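Glycosyl transferase (Staphylococcus aureus, PDB 5TZJ) is a bacterial glycosyl transferase with a family 2 (GT-A type) nucleotide-binding domain that holds uridine-diphosphate-N-acetylglucosamine in its pocket. Local coordinates at residues T9-K14 / D40-Q45; E32-V37 / N58-Q63; S92-N97 / A199-T204. All coordinates share one frame; numbering follows the deposited sequence.

Interaction 1: residues T9-K14 / D40-Q45. With UD1 (uridine-diphosphate-N-acetylglucosamine), chain C.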
# COMPACT_ATOMS: atom_id res chain seq x y z
N THR A 9 4.49 11.74 -13.00
CA THR A 9 3.38 12.49 -13.61
C THR A 9 2.85 11.78 -14.86
O THR A 9 3.60 11.09 -15.57
CB THR A 9 3.80 13.92 -14.00
OG1 THR A 9 4.84 13.87 -14.99
CG2 THR A 9 4.32 14.69 -12.77
N TYR A 10 1.55 11.98 -15.14
CA TYR A 10 0.92 11.41 -16.34
C TYR A 10 -0.32 12.25 -16.68
O TYR A 10 -1.35 12.10 -16.03
CB TYR A 10 0.53 9.95 -16.19
CG TYR A 10 -0.03 9.38 -17.52
CD1 TYR A 10 0.59 9.69 -18.74
CD2 TYR A 10 -1.18 8.60 -17.55
CE1 TYR A 10 0.11 9.20 -19.93
CE2 TYR A 10 -1.68 8.10 -18.77
CZ TYR A 10 -1.02 8.41 -19.95
OH TYR A 10 -1.49 7.95 -21.15
N ASN A 11 -0.20 13.13 -17.70
CA ASN A 11 -1.30 14.00 -18.10
C ASN A 11 -1.89 14.72 -16.89
O ASN A 11 -3.10 14.79 -16.67
CB ASN A 11 -2.36 13.20 -18.86
CG ASN A 11 -1.86 12.77 -20.25
OD1 ASN A 11 -0.97 13.42 -20.82
ND2 ASN A 11 -2.43 11.69 -20.79
N SER A 12 -0.98 15.31 -16.11
CA SER A 12 -1.27 15.93 -14.83
C SER A 12 -1.41 17.44 -14.93
O SER A 12 -1.20 18.14 -13.94
CB SER A 12 -0.16 15.59 -13.83
OG SER A 12 0.01 14.20 -13.67
N GLU A 13 -1.71 17.97 -16.13
CA GLU A 13 -1.60 19.41 -16.30
C GLU A 13 -2.64 20.19 -15.50
O GLU A 13 -2.37 21.33 -15.10
CB GLU A 13 -1.68 19.78 -17.79
CG GLU A 13 -3.05 20.16 -18.28
CD GLU A 13 -3.11 20.27 -19.80
OE1 GLU A 13 -2.07 20.60 -20.43
OE2 GLU A 13 -4.19 19.99 -20.36
N LYS A 14 -3.83 19.61 -15.25
CA LYS A 14 -4.88 20.35 -14.57
C LYS A 14 -4.63 20.50 -13.07
O LYS A 14 -5.27 21.35 -12.43
CB LYS A 14 -6.24 19.69 -14.77
CG LYS A 14 -6.53 19.22 -16.17
CD LYS A 14 -6.68 20.36 -17.16
CE LYS A 14 -6.99 19.79 -18.55
NZ LYS A 14 -7.22 20.85 -19.57
N ASP A 40 5.48 10.18 -17.23
CA ASP A 40 5.20 8.90 -17.90
C ASP A 40 4.58 9.13 -19.27
O ASP A 40 3.48 8.63 -19.59
CB ASP A 40 4.29 8.05 -17.02
CG ASP A 40 4.47 6.56 -17.26
OD1 ASP A 40 5.20 6.22 -18.25
OD2 ASP A 40 3.87 5.75 -16.50
N CYS A 41 5.30 9.90 -20.09
CA CYS A 41 4.95 10.17 -21.49
C CYS A 41 3.59 10.87 -21.60
O CYS A 41 2.68 10.42 -22.30
CB CYS A 41 4.96 8.88 -22.32
SG CYS A 41 5.17 9.26 -24.11
N SER A 42 3.46 12.00 -20.90
CA SER A 42 2.26 12.82 -21.01
C SER A 42 2.13 13.39 -22.42
O SER A 42 3.13 13.66 -23.10
CB SER A 42 2.31 13.98 -20.01
OG SER A 42 2.23 13.44 -18.69
N THR A 43 0.88 13.58 -22.85
CA THR A 43 0.62 14.30 -24.09
C THR A 43 0.11 15.71 -23.86
O THR A 43 -0.10 16.44 -24.83
CB THR A 43 -0.40 13.53 -24.94
OG1 THR A 43 -1.59 13.33 -24.16
CG2 THR A 43 0.18 12.17 -25.38
N ASP A 44 -0.08 16.13 -22.61
CA ASP A 44 -0.58 17.47 -22.36
C ASP A 44 0.59 18.38 -22.01
O ASP A 44 1.76 18.03 -22.25
CB ASP A 44 -1.67 17.41 -21.27
CG ASP A 44 -1.13 16.95 -19.92
OD1 ASP A 44 0.07 16.64 -19.79
OD2 ASP A 44 -1.95 16.88 -18.98
N GLN A 45 0.31 19.54 -21.43
CA GLN A 45 1.33 20.52 -21.10
C GLN A 45 1.93 20.31 -19.71
O GLN A 45 2.48 21.27 -19.13
CB GLN A 45 0.77 21.94 -21.22
CG GLN A 45 0.46 22.37 -22.66
CD GLN A 45 1.70 22.49 -23.53
OE1 GLN A 45 2.15 21.50 -24.14
NE2 GLN A 45 2.29 23.70 -23.58
C1' UD1 C . -3.30 5.60 -5.08
C2' UD1 C . -2.03 5.72 -4.25
C3' UD1 C . -0.90 5.86 -5.21
C4' UD1 C . -0.73 4.52 -5.85
C5' UD1 C . -1.93 4.30 -6.78
C6' UD1 C . -1.85 2.96 -7.44
C7' UD1 C . -2.65 6.65 -2.00
C8' UD1 C . -3.13 5.27 -1.60
N2' UD1 C . -2.12 6.88 -3.32
O1' UD1 C . -3.45 6.81 -5.74
O3' UD1 C . 0.31 6.35 -4.58
O4' UD1 C . 0.49 4.48 -6.57
O5' UD1 C . -3.20 4.41 -6.01
O6' UD1 C . -1.47 1.99 -6.49
O7' UD1 C . -2.72 7.56 -1.25
N1 UD1 C . 0.97 7.85 -12.89
C2 UD1 C . 2.13 7.55 -13.77
N3 UD1 C . 1.96 6.70 -14.99
C4 UD1 C . 0.63 6.17 -15.29
C5 UD1 C . -0.53 6.45 -14.39
C6 UD1 C . -0.34 7.30 -13.19
O2 UD1 C . 3.18 7.99 -13.51
O4 UD1 C . 0.50 5.50 -16.26
C1B UD1 C . 1.19 8.62 -11.69
C2B UD1 C . 0.08 9.79 -11.42
O2' UD1 C . 0.43 10.98 -12.22
C3B UD1 C . 0.12 9.97 -10.10
C4B UD1 C . 0.52 8.60 -9.50
O4B UD1 C . 1.10 7.78 -10.67
O3B UD1 C . 1.22 10.92 -9.70
C5B UD1 C . -0.56 7.85 -8.95
O5B UD1 C . -1.52 7.62 -9.93
PA UD1 C . -3.08 8.03 -9.55
O1A UD1 C . -3.94 8.01 -10.79
O2A UD1 C . -3.10 9.38 -8.87
O3A UD1 C . -3.52 6.85 -8.46
PB UD1 C . -4.41 7.02 -7.07
O1B UD1 C . -5.07 8.37 -6.93
O2B UD1 C . -5.47 5.96 -7.28

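Interaction 2: residues E32-V37 / N58-Q63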
# COMPACT_ATOMS: atom_id res chain seq x y z
N GLU A 32 18.21 22.31 0.33
CA GLU A 32 18.30 21.06 1.07
C GLU A 32 17.35 19.99 0.56
O GLU A 32 17.29 18.90 1.15
CB GLU A 32 18.06 21.31 2.56
CG GLU A 32 19.30 21.84 3.27
CD GLU A 32 20.49 20.90 3.08
OE1 GLU A 32 21.50 21.33 2.49
OE2 GLU A 32 20.38 19.70 3.49
N PHE A 33 16.59 20.27 -0.50
CA PHE A 33 15.81 19.20 -1.09
C PHE A 33 15.79 19.40 -2.60
O PHE A 33 16.22 20.43 -3.13
CB PHE A 33 14.38 19.09 -0.50
CG PHE A 33 13.44 20.23 -0.86
CD1 PHE A 33 13.46 21.41 -0.15
CD2 PHE A 33 12.51 20.09 -1.87
CE1 PHE A 33 12.58 22.44 -0.46
CE2 PHE A 33 11.62 21.12 -2.18
CZ PHE A 33 11.65 22.29 -1.46
N GLU A 34 15.38 18.34 -3.29
CA GLU A 34 15.26 18.34 -4.72
C GLU A 34 13.91 17.72 -5.05
O GLU A 34 13.36 16.97 -4.24
CB GLU A 34 16.38 17.53 -5.39
CG GLU A 34 16.28 16.01 -5.20
CD GLU A 34 17.43 15.28 -5.86
OE1 GLU A 34 18.22 15.94 -6.57
OE2 GLU A 34 17.56 14.05 -5.68
N VAL A 35 13.37 18.07 -6.22
CA VAL A 35 12.09 17.54 -6.67
C VAL A 35 12.39 16.78 -7.94
O VAL A 35 12.88 17.36 -8.91
CB VAL A 35 11.06 18.66 -6.93
CG1 VAL A 35 9.69 18.05 -7.38
CG2 VAL A 35 10.92 19.53 -5.73
N VAL A 36 12.14 15.47 -7.92
CA VAL A 36 12.48 14.60 -9.03
C VAL A 36 11.18 14.21 -9.71
O VAL A 36 10.40 13.41 -9.17
CB VAL A 36 13.26 13.36 -8.59
CG1 VAL A 36 13.75 12.57 -9.84
CG2 VAL A 36 14.40 13.75 -7.65
N VAL A 37 10.96 14.79 -10.87
CA VAL A 37 9.75 14.61 -11.64
C VAL A 37 10.09 13.69 -12.79
O VAL A 37 10.96 14.03 -13.62
CB VAL A 37 9.20 15.96 -12.15
CG1 VAL A 37 7.96 15.72 -13.07
CG2 VAL A 37 8.85 16.87 -10.97
N ASN A 58 14.85 23.15 -6.66
CA ASN A 58 15.92 22.28 -7.13
C ASN A 58 15.27 21.16 -7.93
O ASN A 58 14.74 20.20 -7.37
CB ASN A 58 16.69 21.73 -5.93
CG ASN A 58 18.03 21.19 -6.31
OD1 ASN A 58 18.40 21.21 -7.48
ND2 ASN A 58 18.80 20.75 -5.31
N LEU A 59 15.29 21.25 -9.24
CA LEU A 59 14.36 20.47 -10.05
C LEU A 59 15.13 19.49 -10.93
O LEU A 59 16.13 19.84 -11.55
CB LEU A 59 13.52 21.44 -10.87
CG LEU A 59 12.13 21.08 -11.33
CD1 LEU A 59 11.44 22.22 -12.09
CD2 LEU A 59 12.29 19.94 -12.20
N LYS A 60 14.66 18.24 -10.98
CA LYS A 60 15.13 17.27 -11.96
C LYS A 60 13.92 16.76 -12.73
O LYS A 60 12.98 16.22 -12.13
CB LYS A 60 15.85 16.09 -11.28
CG LYS A 60 17.22 16.39 -10.73
CD LYS A 60 17.76 15.14 -10.02
CE LYS A 60 19.17 15.38 -9.48
NZ LYS A 60 19.50 14.43 -8.36
N VAL A 61 13.93 16.92 -14.05
CA VAL A 61 12.83 16.49 -14.93
C VAL A 61 13.37 15.50 -15.96
O VAL A 61 14.39 15.77 -16.62
CB VAL A 61 12.17 17.68 -15.67
CG1 VAL A 61 11.04 17.21 -16.60
CG2 VAL A 61 11.62 18.65 -14.73
N SER A 62 12.65 14.41 -16.15
CA SER A 62 12.88 13.61 -17.33
C SER A 62 11.55 13.01 -17.73
O SER A 62 10.55 13.11 -17.00
CB SER A 62 13.94 12.55 -17.08
OG SER A 62 13.48 11.64 -16.11
N GLN A 63 11.52 12.40 -18.92
CA GLN A 63 10.28 11.87 -19.45
C GLN A 63 10.55 10.55 -20.14
O GLN A 63 11.48 10.45 -20.95
CB GLN A 63 9.64 12.86 -20.43
CG GLN A 63 8.40 12.35 -21.16
CD GLN A 63 7.88 13.37 -22.16
OE1 GLN A 63 8.53 13.65 -23.18
NE2 GLN A 63 6.71 13.95 -21.88
O HOH W 1 14.14 22.59 -3.95
O HOH W 2 13.99 13.22 -13.60

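Interaction 3: residues S92-N97 / A199-T204. With UD1 (uridine-diphosphate-N-acetylglucosamine), chain C.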
# COMPACT_ATOMS: atom_id res chain seq x y z
N SER A 92 0.97 13.24 -8.24
CA SER A 92 0.90 14.51 -8.95
C SER A 92 -0.35 15.31 -8.62
O SER A 92 -0.36 16.53 -8.79
CB SER A 92 0.99 14.24 -10.46
OG SER A 92 -0.09 13.45 -10.90
N ASP A 93 -1.42 14.65 -8.16
CA ASP A 93 -2.67 15.31 -7.80
C ASP A 93 -2.79 15.57 -6.30
O ASP A 93 -3.87 15.95 -5.84
CB ASP A 93 -3.84 14.45 -8.29
CG ASP A 93 -3.75 13.01 -7.77
OD1 ASP A 93 -2.72 12.67 -7.13
OD2 ASP A 93 -4.69 12.21 -8.03
N ASP A 94 -1.72 15.37 -5.53
CA ASP A 94 -1.74 15.64 -4.09
C ASP A 94 -0.87 16.86 -3.77
O ASP A 94 -0.27 17.47 -4.66
CB ASP A 94 -1.30 14.41 -3.30
CG ASP A 94 -2.18 13.19 -3.57
OD1 ASP A 94 -3.37 13.39 -3.92
OD2 ASP A 94 -1.69 12.04 -3.45
N TYR A 95 -0.82 17.25 -2.50
CA TYR A 95 0.11 18.28 -2.06
C TYR A 95 0.42 18.03 -0.59
O TYR A 95 -0.13 17.13 0.03
CB TYR A 95 -0.44 19.71 -2.31
CG TYR A 95 -1.87 19.91 -1.84
CD1 TYR A 95 -2.93 19.54 -2.65
CD2 TYR A 95 -2.15 20.46 -0.60
CE1 TYR A 95 -4.23 19.70 -2.23
CE2 TYR A 95 -3.45 20.64 -0.18
CZ TYR A 95 -4.48 20.24 -1.00
OH TYR A 95 -5.79 20.41 -0.61
N ILE A 96 1.34 18.84 -0.05
CA ILE A 96 1.86 18.59 1.30
C ILE A 96 1.88 19.90 2.10
O ILE A 96 1.92 21.00 1.54
CB ILE A 96 3.27 17.93 1.26
CG1 ILE A 96 4.30 18.86 0.62
CG2 ILE A 96 3.25 16.60 0.45
CD1 ILE A 96 5.74 18.41 0.84
N ASN A 97 1.82 19.75 3.42
CA ASN A 97 1.85 20.89 4.33
C ASN A 97 3.16 21.65 4.21
O ASN A 97 4.22 21.07 3.94
CB ASN A 97 1.67 20.40 5.78
CG ASN A 97 1.53 21.52 6.78
OD1 ASN A 97 2.41 22.39 6.92
ND2 ASN A 97 0.41 21.52 7.50
N ALA A 199 -1.78 17.70 9.77
CA ALA A 199 -2.06 17.08 8.48
C ALA A 199 -0.90 17.39 7.54
O ALA A 199 -0.72 18.54 7.14
CB ALA A 199 -3.39 17.60 7.93
N TYR A 200 -0.09 16.39 7.22
CA TYR A 200 1.07 16.61 6.33
C TYR A 200 0.79 16.27 4.88
O TYR A 200 1.09 17.08 3.99
CB TYR A 200 2.29 15.81 6.83
CG TYR A 200 2.80 16.33 8.17
CD1 TYR A 200 3.56 17.50 8.24
CD2 TYR A 200 2.48 15.68 9.35
CE1 TYR A 200 4.03 17.99 9.48
CE2 TYR A 200 2.91 16.17 10.58
CZ TYR A 200 3.70 17.31 10.64
OH TYR A 200 4.14 17.76 11.86
N TYR A 201 0.24 15.09 4.61
CA TYR A 201 0.02 14.63 3.24
C TYR A 201 -1.47 14.81 2.90
O TYR A 201 -2.34 14.10 3.43
CB TYR A 201 0.50 13.18 3.09
CG TYR A 201 0.53 12.76 1.64
CD1 TYR A 201 -0.63 12.39 0.98
CD2 TYR A 201 1.72 12.80 0.90
CE1 TYR A 201 -0.62 12.08 -0.36
CE2 TYR A 201 1.74 12.45 -0.43
CZ TYR A 201 0.57 12.10 -1.06
OH TYR A 201 0.57 11.77 -2.40
N TYR A 202 -1.76 15.72 1.98
CA TYR A 202 -3.13 15.91 1.49
C TYR A 202 -3.36 15.09 0.23
O TYR A 202 -2.71 15.29 -0.81
CB TYR A 202 -3.41 17.39 1.22
CG TYR A 202 -3.24 18.24 2.44
CD1 TYR A 202 -2.01 18.82 2.73
CD2 TYR A 202 -4.28 18.44 3.31
CE1 TYR A 202 -1.83 19.60 3.86
CE2 TYR A 202 -4.12 19.24 4.45
CZ TYR A 202 -2.89 19.81 4.71
OH TYR A 202 -2.71 20.59 5.83
N ALA A 203 -4.31 14.17 0.31
CA ALA A 203 -4.66 13.29 -0.80
C ALA A 203 -6.02 13.74 -1.35
O ALA A 203 -7.01 13.80 -0.61
CB ALA A 203 -4.67 11.83 -0.34
N THR A 204 -6.04 14.09 -2.63
CA THR A 204 -7.23 14.62 -3.28
C THR A 204 -8.02 13.51 -3.98
O THR A 204 -7.56 12.38 -4.14
CB THR A 204 -6.84 15.68 -4.31
OG1 THR A 204 -5.84 15.14 -5.19
CG2 THR A 204 -6.30 16.93 -3.61
C1' UD1 C . -3.30 5.60 -5.08
C2' UD1 C . -2.03 5.72 -4.25
C3' UD1 C . -0.90 5.86 -5.21
C4' UD1 C . -0.73 4.52 -5.85
C5' UD1 C . -1.93 4.30 -6.78
C6' UD1 C . -1.85 2.96 -7.44
C7' UD1 C . -2.65 6.65 -2.00
C8' UD1 C . -3.13 5.27 -1.60
N2' UD1 C . -2.12 6.88 -3.32
O1' UD1 C . -3.45 6.81 -5.74
O3' UD1 C . 0.31 6.35 -4.58
O4' UD1 C . 0.49 4.48 -6.57
O5' UD1 C . -3.20 4.41 -6.01
O6' UD1 C . -1.47 1.99 -6.49
O7' UD1 C . -2.72 7.56 -1.25
N1 UD1 C . 0.97 7.85 -12.89
C2 UD1 C . 2.13 7.55 -13.77
N3 UD1 C . 1.96 6.70 -14.99
C4 UD1 C . 0.63 6.17 -15.29
C5 UD1 C . -0.53 6.45 -14.39
C6 UD1 C . -0.34 7.30 -13.19
O2 UD1 C . 3.18 7.99 -13.51
O4 UD1 C . 0.50 5.50 -16.26
C1B UD1 C . 1.19 8.62 -11.69
C2B UD1 C . 0.08 9.79 -11.42
O2' UD1 C . 0.43 10.98 -12.22
C3B UD1 C . 0.12 9.97 -10.10
C4B UD1 C . 0.52 8.60 -9.50
O4B UD1 C . 1.10 7.78 -10.67
O3B UD1 C . 1.22 10.92 -9.70
C5B UD1 C . -0.56 7.85 -8.95
O5B UD1 C . -1.52 7.62 -9.93
PA UD1 C . -3.08 8.03 -9.55
O1A UD1 C . -3.94 8.01 -10.79
O2A UD1 C . -3.10 9.38 -8.87
O3A UD1 C . -3.52 6.85 -8.46
PB UD1 C . -4.41 7.02 -7.07
O1B UD1 C . -5.07 8.37 -6.93
O2B UD1 C . -5.47 5.96 -7.28
O HOH W 3 -4.94 11.32 -5.13

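Interaction 1: residues T9-K14 / D40-Q45
The amide N of Asn11 meets Ser42 OG at 2.6 Å in a nearly straight bond. Ser42 OG has a second partner in Asp39. The backbones also join directly, Asp40 N to Thr9 O at 2.7 Å. Asn11 OD1 accepts from Thr43 N at 2.8 Å, in the plane of its own carbonyl. Two weak bonds, from Asp44 N and Thr43 OG1, converge on the same oxygen. Further along, Asp44 OD2 receives Glu13 N at 3.1 Å from above the carboxylate plane. Asp44 OD1 bonds to Thr46. Glu13 OE1 in turn accepts Gln45 N at 2.8 Å, at the N-cap position of helix 46-51.

Both segments are loops at the C-terminal ends of parallel strands of a Rossmann-like sheet, where family 2 glycosyl transferases bind the nucleotide. Asp40 OD2 accepts from N3 of the uracil of UD1 at 2.6 Å, while Ser68 holds Asp40 OD1.

Tyr10 lies beside the same base, its CB 3.7 Å from UD1 N3. With CG anti to the backbone N (chi1 -175°), the ring brings CD1 to 3.2 Å from Asp40 O, and Cys41 O sits at its edge. The Glu13 and Asp44 side chains run alongside, pointing opposite ways, their carboxylates turned 30° apart.

Interaction 2: residues E32-V37 / N58-Q63
Lys60 NZ is gripped by several groups. Across the contact it forms a salt bridge with Glu34 OE1 at 2.7 Å. The ammonium comes to the syn side of that oxygen, 21° out of the carboxylate plane. Glu83 gives NZ a second salt bridge, and the carbonyl of Gln81 also accepts from it. The other oxygen of Glu34, OE2, is held by Ser4 OG and Glu83 N. Both side chains are extended beyond CG and cross at a slant. Glu34 CG lies between its backbone N and carbonyl carbon (chi1 72°), and from there the chain carries the carboxylate to the Lys60 ammonium. The grip on both oxygens probably keeps Glu34 ionised although it is buried.

The strands run parallel, 6° apart in direction and 4.8 Å apart at closest approach. Val35 N and Val37 N donate to the carbonyls of Asn58 and Lys60. Lys60 N and Ser62 N answer to the carbonyls of Val35 and Val37, Ser62 N at 3.1 Å from Val37 O. At the start of the ladder a water bridges Phe33 O and Asn58 N. The same water lies over the centre of the Phe33 ring, 3.4 Å above its plane. A second water donates to Val37 O and also bonds with Ser62 OG.

Val35, Val37, Leu59 and Val61 share one face of the sheet, where Val61 packs against helix 46-51. Val36 and Lys60 point to the other face, and Val36 rests on helix 72-81. Strand 33-39, helix 46-51 and strand 59-63 form a beta-alpha-beta crossover of the Rossmann-like nucleotide-binding domain.

Interaction 3: residues S92-N97 / A199-T204
Residues 95-96 and 201-203 pair as short antiparallel strands. Tyr95 and Tyr202 form the hydrogen-bonded pair. Tyr202 N donates to Tyr95 O at 2.9 Å, and Tyr95 N returns a longer bond to Tyr202 O. Ile96 and Tyr201 form the non-hydrogen-bonded pair. The ladder goes on to Asn97 N, which meets Tyr200 O at 2.8 Å. Asn97 ND2 adds a bond to Ala199 O, while its OD1 accepts from Glu99 N.

Asp94 ties the other end. Its OD2 accepts from Tyr201 OH at 2.5 Å through the anti lone pair, with carboxylate and ring planes 79° apart. The same hydroxyl accepts from Asp91 N. Asp94 OD1 receives Thr204 N at 3.0 Å from above the carboxylate plane.

The Tyr95 and Tyr202 rings lie 17° from parallel, but displaced enough to share little face. What lies over the Tyr95 face is Tyr202 CB, a CH-pi contact 3.8 Å from the ring centroid. Tyr95 CG sits between its backbone N and carbonyl carbon (chi1 48°), which lays the ring against Tyr202 CB. On the opposite face of the sheet, Ile96 CG2 touches the Tyr201 ring.

Ser92 N donates to UD1 O3B at 2.8 Å, and Ser92 OG bonds with UD1 O2'. Asp93 OD2 forms a salt bridge with Arg206. The run Asp91-Ser92-Asp93 is consistent with the DXD motif of GT-A glycosyl transferases, here at the ribose and diphosphate of UD1.

In the fold
From the N terminus, strand 3-9 leads into the first loop of interaction 1, followed by helix 16-24. Residues 32-37 then open interaction 2 before 40-45 close interaction 1, and 58-63 close interaction 2. The two contacts therefore cross along the chain. They also touch, through Thr9 and Val37. Interaction 1 joins the loops after two neighbouring strands, and interaction 2 adds strand 59-63 to the same sheet. Interaction 3 follows in series and closes a much longer loop, with 101 residues between its segments. It brings strand 201-203 back to the segment after strand 86-89. A probable hydrogen bond between Ser12 OG and Ser92 OG connects interactions 1 and 3, and both contacts touch UD1.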